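Local structure of NOL1/NOP2/sun family protein (Enterococcus faecium, 3M4X) at residues Ala164-Val169 / Leu217-Lys222; Tyr253-Glu258 / Leu300-Gln305. The protein probably methylates ribosomal RNA, joining a Rossmann-like methyltransferase domain of the RsmB/RsmF family to a PUA-like RNA-binding domain. All coordinates share one frame; numbering follows the deposited sequence.

Contact 1 pairs two helices and contact 2 two strands, and both belong to the Rossmann-like methyltransferase domain, with centres about 16 Å apart. Contact 1 is a surface contact: 189 Å² is buried between its segments, Ser219 is the one buried residue among the five that touch, and no hydrogen bond crosses it. Contact 2 is partly buried and larger, 475 Å², with backbone and side-chain hydrogen bonds added to an apolar face. Helix 205-222 links them, since its Ile221, which plays no part across contact 1, packs against Tyr253 and Phe302 of contact 2. Van der Waals packing therefore joins the helices, whereas strand pairing joins 255-258 to 295-302.

Contact 1: residues Ala164-Val169 / Leu217-Lys222; sequences APAELV and LSSAIK
Ser219 packs into the facing turn of helix 165-172, and its side chain meets three residues there. Its CB lies 3.9 Å from Pro165 CB and equally far from Val169 CG2, while its OG stands 3.4 Å from Ala166 CA. The CA atoms come nearest here, Ala166 CA to Ser219 CA being 5.4 Å. With OG turned opposite the carbonyl carbon (chi1 -70°), the hydroxyl is directed at Ala166, whose CB it also approaches; these are contacts with carbon, and no hydrogen bond spans the two segments. Small residues on both sides fit an axis separation of 8.6 Å and a crossing angle of 26°. The helices run roughly parallel, as expected of α/β Rossmann-like architecture, in which helix 165-172 follows strand 158-161 and helix 205-222 precedes strand 228-234, both strands of the central sheet. On the sheet side, Leu217 turns away from helix 165-172 and packs on Leu230 and Tyr232. Packing is looser toward the exposed Lys222. Val169 divides its two methyls: CG2 reaches Ser219, whereas CG1, anti to the backbone N (chi1 175°), meets the extended lysine chain at an oblique angle, 4.1 Å from Lys222 CD. Only the aliphatic part of that lysine is engaged here. Exposed Glu167 points away from helix 205-222, and its OE1 accepts the N-H of Ala164 from above the carboxylate plane, 3.1 Å from Ala164 N.

Contact 2: residues Tyr253-Glu258 / Leu300-Gln305; sequences YPVTIE and LTFHGQ
Val255 forms the apolar centre with Leu300 and Phe302. Its CG2 lies 3.9 Å from Leu300 CD2, the branch that also meets Ile257 CG1, while its CG1 comes to the edge of the Phe302 ring near CD1. Phe302 has CG anti to the backbone N (chi1 172°), and its ring folds back over the chain that follows: Gly304 N sits 3.4 Å above one face, over the centre, and Pro254 CG approaches CE1 obliquely. Val255-Phe302 and Ile257-Leu300 are non-hydrogen-bonded antiparallel pairs; between them Thr256 and Thr301 form the hydrogen-bonded pair, with N-O distances of 2.9 Å from Thr256 N to Thr301 O and 3.0 Å from Thr301 N to Thr256 O. Pro254, the centre of an inverse gamma turn, extends the pairing beyond the strand: its O accepts the N-H of His303, 2.8 Å from Pro254 O to His303 N. On the threonine face, Thr256 OG1 lies in the plane of the imidazole, hydrogen-bonded to His303 NE2 at 2.9 Å. Glu258, bent at chi2 (76°), brings OE1 within 3.0 Å of Thr301 OG1, which donates from well above the carboxylate plane. The same hydroxyl also bonds Gln229 of strand 228-234. Strand 295-302 lies between 228-234 and 255-258, antiparallel to both, as the reversed seventh strand does in the Rossmann-like class I methyltransferase sheet, and helices 243-252 and 205-222 pack on the apolar face, the former through Leu249 against Leu300.

Contact 1: residues Ala164-Val169 / Leu217-Lys222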
ATOM      1  N   ALA A 164      -9.904  -8.921 -11.144  1.00 45.84           N
ATOM      2  CA  ALA A 164      -9.476  -8.211 -12.336  1.00 45.74           C
ATOM      3  C   ALA A 164     -10.242  -6.901 -12.379  1.00 44.53           C
ATOM      4  O   ALA A 164     -11.399  -6.838 -11.948  1.00 46.34           O
ATOM      5  CB  ALA A 164      -9.780  -9.039 -13.590  1.00 47.44           C
ATOM      6  N   PRO A 165      -9.610  -5.847 -12.899  1.00 40.41           N
ATOM      7  CA  PRO A 165     -10.248  -4.528 -12.960  1.00 41.38           C
ATOM      8  C   PRO A 165     -11.714  -4.555 -13.427  1.00 44.96           C
ATOM      9  O   PRO A 165     -12.581  -4.019 -12.733  1.00 48.02           O
ATOM     10  CB  PRO A 165      -9.367  -3.771 -13.953  1.00 44.12           C
ATOM     11  CG  PRO A 165      -8.015  -4.368 -13.756  1.00 44.74           C
ATOM     12  CD  PRO A 165      -8.257  -5.834 -13.478  1.00 44.81           C
ATOM     13  N   ALA A 166     -11.986  -5.182 -14.568  1.00 43.48           N
ATOM     14  CA  ALA A 166     -13.322  -5.163 -15.155  1.00 44.32           C
ATOM     15  C   ALA A 166     -14.389  -5.719 -14.217  1.00 46.19           C
ATOM     16  O   ALA A 166     -15.516  -5.231 -14.180  1.00 52.11           O
ATOM     17  CB  ALA A 166     -13.336  -5.914 -16.508  1.00 44.51           C
ATOM     18  N   GLU A 167     -14.033  -6.745 -13.459  1.00 48.13           N
ATOM     19  CA  GLU A 167     -14.957  -7.338 -12.503  1.00 47.31           C
ATOM     20  C   GLU A 167     -15.421  -6.345 -11.440  1.00 42.02           C
ATOM     21  O   GLU A 167     -16.455  -6.541 -10.816  1.00 46.76           O
ATOM     22  CB  GLU A 167     -14.312  -8.558 -11.844  1.00 49.57           C
ATOM     23  CG  GLU A 167     -13.958  -9.645 -12.847  1.00 54.19           C
ATOM     24  CD  GLU A 167     -13.147 -10.776 -12.242  1.00 59.59           C
ATOM     25  OE1 GLU A 167     -12.515 -10.565 -11.186  1.00 54.01           O
ATOM     26  OE2 GLU A 167     -13.137 -11.876 -12.838  1.00 64.98           O
ATOM     27  N   LEU A 168     -14.662  -5.277 -11.237  1.00 35.72           N
ATOM     28  CA  LEU A 168     -14.971  -4.317 -10.178  1.00 36.95           C
ATOM     29  C   LEU A 168     -15.965  -3.258 -10.629  1.00 35.91           C
ATOM     30  O   LEU A 168     -16.671  -2.659  -9.823  1.00 38.64           O
ATOM     31  CB  LEU A 168     -13.693  -3.618  -9.704  1.00 34.56           C
ATOM     32  CG  LEU A 168     -12.634  -4.452  -8.982  1.00 41.40           C
ATOM     33  CD1 LEU A 168     -11.398  -3.607  -8.689  1.00 36.14           C
ATOM     34  CD2 LEU A 168     -13.189  -5.068  -7.693  1.00 43.47           C
ATOM     35  N   VAL A 169     -15.988  -3.012 -11.930  1.00 40.78           N
ATOM     36  CA  VAL A 169     -16.781  -1.939 -12.495  1.00 42.09           C
ATOM     37  C   VAL A 169     -18.245  -1.965 -12.073  1.00 43.58           C
ATOM     38  O   VAL A 169     -18.763  -0.950 -11.611  1.00 47.41           O
ATOM     39  CB  VAL A 169     -16.679  -1.932 -14.018  1.00 40.62           C
ATOM     40  CG1 VAL A 169     -17.611  -0.885 -14.596  1.00 36.55           C
ATOM     41  CG2 VAL A 169     -15.241  -1.677 -14.421  1.00 36.52           C
ATOM     42  N   LEU A 217      -7.044   0.478 -17.985  1.00 30.65           N
ATOM     43  CA  LEU A 217      -7.468   1.874 -17.874  1.00 25.82           C
ATOM     44  C   LEU A 217      -8.885   2.149 -18.336  1.00 29.14           C
ATOM     45  O   LEU A 217      -9.515   3.100 -17.875  1.00 30.20           O
ATOM     46  CB  LEU A 217      -6.522   2.781 -18.664  1.00 31.19           C
ATOM     47  CG  LEU A 217      -5.154   3.052 -18.053  1.00 35.33           C
ATOM     48  CD1 LEU A 217      -4.289   3.729 -19.094  1.00 32.80           C
ATOM     49  CD2 LEU A 217      -5.316   3.929 -16.798  1.00 25.38           C
ATOM     50  N   SER A 218      -9.375   1.350 -19.280  1.00 36.45           N
ATOM     51  CA  SER A 218     -10.719   1.553 -19.782  1.00 40.54           C
ATOM     52  C   SER A 218     -11.713   1.135 -18.703  1.00 44.62           C
ATOM     53  O   SER A 218     -12.816   1.683 -18.605  1.00 45.63           O
ATOM     54  CB  SER A 218     -10.941   0.798 -21.100  1.00 46.78           C
ATOM     55  OG  SER A 218     -10.846  -0.606 -20.923  1.00 51.78           O
ATOM     56  N   SER A 219     -11.312   0.177 -17.874  1.00 38.87           N
ATOM     57  CA  SER A 219     -12.114  -0.164 -16.711  1.00 34.41           C
ATOM     58  C   SER A 219     -11.975   0.892 -15.618  1.00 38.55           C
ATOM     59  O   SER A 219     -12.968   1.313 -15.015  1.00 34.11           O
ATOM     60  CB  SER A 219     -11.735  -1.538 -16.179  1.00 40.99           C
ATOM     61  OG  SER A 219     -12.146  -2.553 -17.071  1.00 47.33           O
ATOM     62  N   ALA A 220     -10.737   1.321 -15.369  1.00 38.95           N
ATOM     63  CA  ALA A 220     -10.455   2.274 -14.298  1.00 29.12           C
ATOM     64  C   ALA A 220     -11.281   3.529 -14.461  1.00 31.23           C
ATOM     65  O   ALA A 220     -11.926   3.989 -13.515  1.00 36.86           O
ATOM     66  CB  ALA A 220      -8.944   2.630 -14.260  1.00 26.29           C
ATOM     67  N   ILE A 221     -11.263   4.091 -15.663  1.00 29.83           N
ATOM     68  CA  ILE A 221     -11.925   5.368 -15.894  1.00 34.19           C
ATOM     69  C   ILE A 221     -13.422   5.334 -15.585  1.00 36.41           C
ATOM     70  O   ILE A 221     -13.999   6.349 -15.166  1.00 36.81           O
ATOM     71  CB  ILE A 221     -11.683   5.894 -17.315  1.00 43.46           C
ATOM     72  CG1 ILE A 221     -10.203   6.205 -17.494  1.00 51.56           C
ATOM     73  CG2 ILE A 221     -12.483   7.150 -17.557  1.00 46.11           C
ATOM     74  CD1 ILE A 221      -9.907   7.062 -18.672  1.00 55.64           C
ATOM     75  N   LYS A 222     -14.046   4.171 -15.762  1.00 29.74           N
ATOM     76  CA  LYS A 222     -15.464   4.036 -15.431  1.00 30.67           C
ATOM     77  C   LYS A 222     -15.735   4.171 -13.917  1.00 36.15           C
ATOM     78  O   LYS A 222     -16.862   4.477 -13.483  1.00 38.07           O
ATOM     79  CB  LYS A 222     -16.015   2.710 -15.953  1.00 29.57           C
ATOM     80  CG  LYS A 222     -15.888   2.532 -17.453  1.00 30.21           C
ATOM     81  CD  LYS A 222     -16.669   1.314 -17.894  1.00 37.77           C
ATOM     82  CE  LYS A 222     -16.118   0.716 -19.173  1.00 43.83           C
ATOM     83  NZ  LYS A 222     -16.674  -0.665 -19.357  1.00 46.80           N
TER

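Contact 2: residues Tyr253-Glu258 / Leu300-Gln305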
ATOM      1  N   TYR A 253     -10.768  10.197 -23.896  1.00 39.06           N
ATOM      2  CA  TYR A 253     -11.545  10.497 -22.701  1.00 33.86           C
ATOM      3  C   TYR A 253     -11.494  11.963 -22.311  1.00 36.78           C
ATOM      4  O   TYR A 253     -10.497  12.654 -22.562  1.00 33.75           O
ATOM      5  CB  TYR A 253     -11.049   9.661 -21.533  1.00 33.40           C
ATOM      6  CG  TYR A 253     -11.166   8.184 -21.752  1.00 32.47           C
ATOM      7  CD1 TYR A 253     -10.126   7.467 -22.315  1.00 26.05           C
ATOM      8  CD2 TYR A 253     -12.317   7.502 -21.391  1.00 38.36           C
ATOM      9  CE1 TYR A 253     -10.228   6.105 -22.507  1.00 36.20           C
ATOM     10  CE2 TYR A 253     -12.434   6.136 -21.583  1.00 37.55           C
ATOM     11  CZ  TYR A 253     -11.383   5.441 -22.137  1.00 39.49           C
ATOM     12  OH  TYR A 253     -11.482   4.080 -22.321  1.00 42.41           O
ATOM     13  N   PRO A 254     -12.572  12.450 -21.684  1.00 36.96           N
ATOM     14  CA  PRO A 254     -12.564  13.837 -21.199  1.00 35.74           C
ATOM     15  C   PRO A 254     -11.656  13.982 -19.971  1.00 36.85           C
ATOM     16  O   PRO A 254     -12.141  14.235 -18.866  1.00 33.73           O
ATOM     17  CB  PRO A 254     -14.035  14.088 -20.818  1.00 32.34           C
ATOM     18  CG  PRO A 254     -14.619  12.725 -20.572  1.00 31.42           C
ATOM     19  CD  PRO A 254     -13.872  11.777 -21.480  1.00 35.57           C
ATOM     20  N   VAL A 255     -10.352  13.829 -20.167  1.00 35.98           N
ATOM     21  CA  VAL A 255      -9.387  13.954 -19.074  1.00 39.47           C
ATOM     22  C   VAL A 255      -8.345  15.047 -19.344  1.00 45.10           C
ATOM     23  O   VAL A 255      -7.954  15.277 -20.483  1.00 43.29           O
ATOM     24  CB  VAL A 255      -8.633  12.633 -18.829  1.00 33.03           C
ATOM     25  CG1 VAL A 255      -9.594  11.538 -18.390  1.00 28.79           C
ATOM     26  CG2 VAL A 255      -7.848  12.218 -20.105  1.00 33.43           C
ATOM     27  N   THR A 256      -7.892  15.709 -18.285  1.00 42.16           N
ATOM     28  CA  THR A 256      -6.873  16.734 -18.407  1.00 36.06           C
ATOM     29  C   THR A 256      -5.611  16.281 -17.684  1.00 36.21           C
ATOM     30  O   THR A 256      -5.683  15.682 -16.612  1.00 37.90           O
ATOM     31  CB  THR A 256      -7.342  18.077 -17.831  1.00 34.31           C
ATOM     32  OG1 THR A 256      -7.907  17.862 -16.538  1.00 40.25           O
ATOM     33  CG2 THR A 256      -8.402  18.711 -18.726  1.00 37.24           C
ATOM     34  N   ILE A 257      -4.457  16.544 -18.290  1.00 35.08           N
ATOM     35  CA  ILE A 257      -3.181  16.279 -17.639  1.00 36.30           C
ATOM     36  C   ILE A 257      -2.945  17.337 -16.567  1.00 33.36           C
ATOM     37  O   ILE A 257      -3.115  18.529 -16.802  1.00 36.65           O
ATOM     38  CB  ILE A 257      -1.981  16.311 -18.625  1.00 40.13           C
ATOM     39  CG1 ILE A 257      -2.223  15.408 -19.839  1.00 35.34           C
ATOM     40  CG2 ILE A 257      -0.692  15.922 -17.893  1.00 36.70           C
ATOM     41  CD1 ILE A 257      -1.018  15.326 -20.814  1.00 24.62           C
ATOM     42  N   GLU A 258      -2.529  16.897 -15.393  1.00 37.29           N
ATOM     43  CA  GLU A 258      -2.408  17.790 -14.261  1.00 36.89           C
ATOM     44  C   GLU A 258      -0.971  17.868 -13.728  1.00 39.56           C
ATOM     45  O   GLU A 258      -0.155  16.948 -13.913  1.00 31.11           O
ATOM     46  CB  GLU A 258      -3.365  17.323 -13.159  1.00 40.26           C
ATOM     47  CG  GLU A 258      -4.185  18.429 -12.530  1.00 49.65           C
ATOM     48  CD  GLU A 258      -5.331  18.894 -13.401  1.00 53.58           C
ATOM     49  OE1 GLU A 258      -5.880  18.079 -14.167  1.00 55.08           O
ATOM     50  OE2 GLU A 258      -5.691  20.085 -13.308  1.00 59.96           O
ATOM     51  N   LEU A 300      -4.077  12.769 -13.776  1.00 34.23           N
ATOM     52  CA  LEU A 300      -5.110  13.334 -14.640  1.00 37.44           C
ATOM     53  C   LEU A 300      -6.400  13.561 -13.881  1.00 38.58           C
ATOM     54  O   LEU A 300      -6.672  12.879 -12.898  1.00 33.66           O
ATOM     55  CB  LEU A 300      -5.389  12.397 -15.826  1.00 33.06           C
ATOM     56  CG  LEU A 300      -4.146  12.123 -16.679  1.00 36.99           C
ATOM     57  CD1 LEU A 300      -3.570  10.736 -16.367  1.00 33.12           C
ATOM     58  CD2 LEU A 300      -4.474  12.271 -18.167  1.00 35.32           C
ATOM     59  N   THR A 301      -7.193  14.518 -14.355  1.00 35.97           N
ATOM     60  CA  THR A 301      -8.525  14.733 -13.843  1.00 32.48           C
ATOM     61  C   THR A 301      -9.558  14.272 -14.871  1.00 38.14           C
ATOM     62  O   THR A 301      -9.458  14.586 -16.059  1.00 33.18           O
ATOM     63  CB  THR A 301      -8.767  16.211 -13.533  1.00 33.18           C
ATOM     64  OG1 THR A 301      -7.879  16.649 -12.502  1.00 26.89           O
ATOM     65  CG2 THR A 301     -10.188  16.424 -13.069  1.00 33.09           C
ATOM     66  N   PHE A 302     -10.549  13.520 -14.411  1.00 34.43           N
ATOM     67  CA  PHE A 302     -11.639  13.070 -15.270  1.00 34.72           C
ATOM     68  C   PHE A 302     -12.826  14.035 -15.167  1.00 37.21           C
ATOM     69  O   PHE A 302     -13.248  14.380 -14.067  1.00 30.87           O
ATOM     70  CB  PHE A 302     -12.057  11.659 -14.843  1.00 33.33           C
ATOM     71  CG  PHE A 302     -13.293  11.149 -15.508  1.00 35.55           C
ATOM     72  CD1 PHE A 302     -13.280  10.786 -16.847  1.00 36.61           C
ATOM     73  CD2 PHE A 302     -14.475  11.017 -14.786  1.00 37.71           C
ATOM     74  CE1 PHE A 302     -14.418  10.290 -17.458  1.00 34.02           C
ATOM     75  CE2 PHE A 302     -15.613  10.542 -15.393  1.00 38.97           C
ATOM     76  CZ  PHE A 302     -15.584  10.174 -16.734  1.00 39.60           C
ATOM     77  N   HIS A 303     -13.361  14.470 -16.310  1.00 30.20           N
ATOM     78  CA  HIS A 303     -14.439  15.459 -16.313  1.00 29.07           C
ATOM     79  C   HIS A 303     -15.770  14.928 -16.821  1.00 31.33           C
ATOM     80  O   HIS A 303     -16.751  15.674 -16.941  1.00 30.89           O
ATOM     81  CB  HIS A 303     -14.016  16.698 -17.104  1.00 30.05           C
ATOM     82  CG  HIS A 303     -12.783  17.347 -16.558  1.00 32.05           C
ATOM     83  ND1 HIS A 303     -12.824  18.301 -15.566  1.00 37.01           N
ATOM     84  CD2 HIS A 303     -11.473  17.142 -16.831  1.00 32.11           C
ATOM     85  CE1 HIS A 303     -11.592  18.675 -15.264  1.00 40.65           C
ATOM     86  NE2 HIS A 303     -10.755  17.985 -16.018  1.00 42.58           N
ATOM     87  N   GLY A 304     -15.814  13.638 -17.118  1.00 32.09           N
ATOM     88  CA  GLY A 304     -17.048  13.032 -17.573  1.00 32.64           C
ATOM     89  C   GLY A 304     -17.959  12.733 -16.398  1.00 36.11           C
ATOM     90  O   GLY A 304     -17.703  13.160 -15.264  1.00 37.01           O
ATOM     91  N   GLN A 305     -19.019  11.984 -16.664  1.00 35.48           N
ATOM     92  CA  GLN A 305     -19.975  11.625 -15.625  1.00 44.63           C
ATOM     93  C   GLN A 305     -20.354  10.171 -15.843  1.00 45.59           C
ATOM     94  O   GLN A 305     -21.186   9.870 -16.700  1.00 47.75           O
ATOM     95  CB  GLN A 305     -21.217  12.513 -15.743  1.00 48.74           C
ATOM     96  CG  GLN A 305     -21.708  13.122 -14.461  1.00 60.61           C
ATOM     97  CD  GLN A 305     -22.464  12.133 -13.609  1.00 68.70           C
ATOM     98  OE1 GLN A 305     -21.876  11.217 -13.029  1.00 69.03           O
ATOM     99  NE2 GLN A 305     -23.784  12.309 -13.528  1.00 69.99           N
TER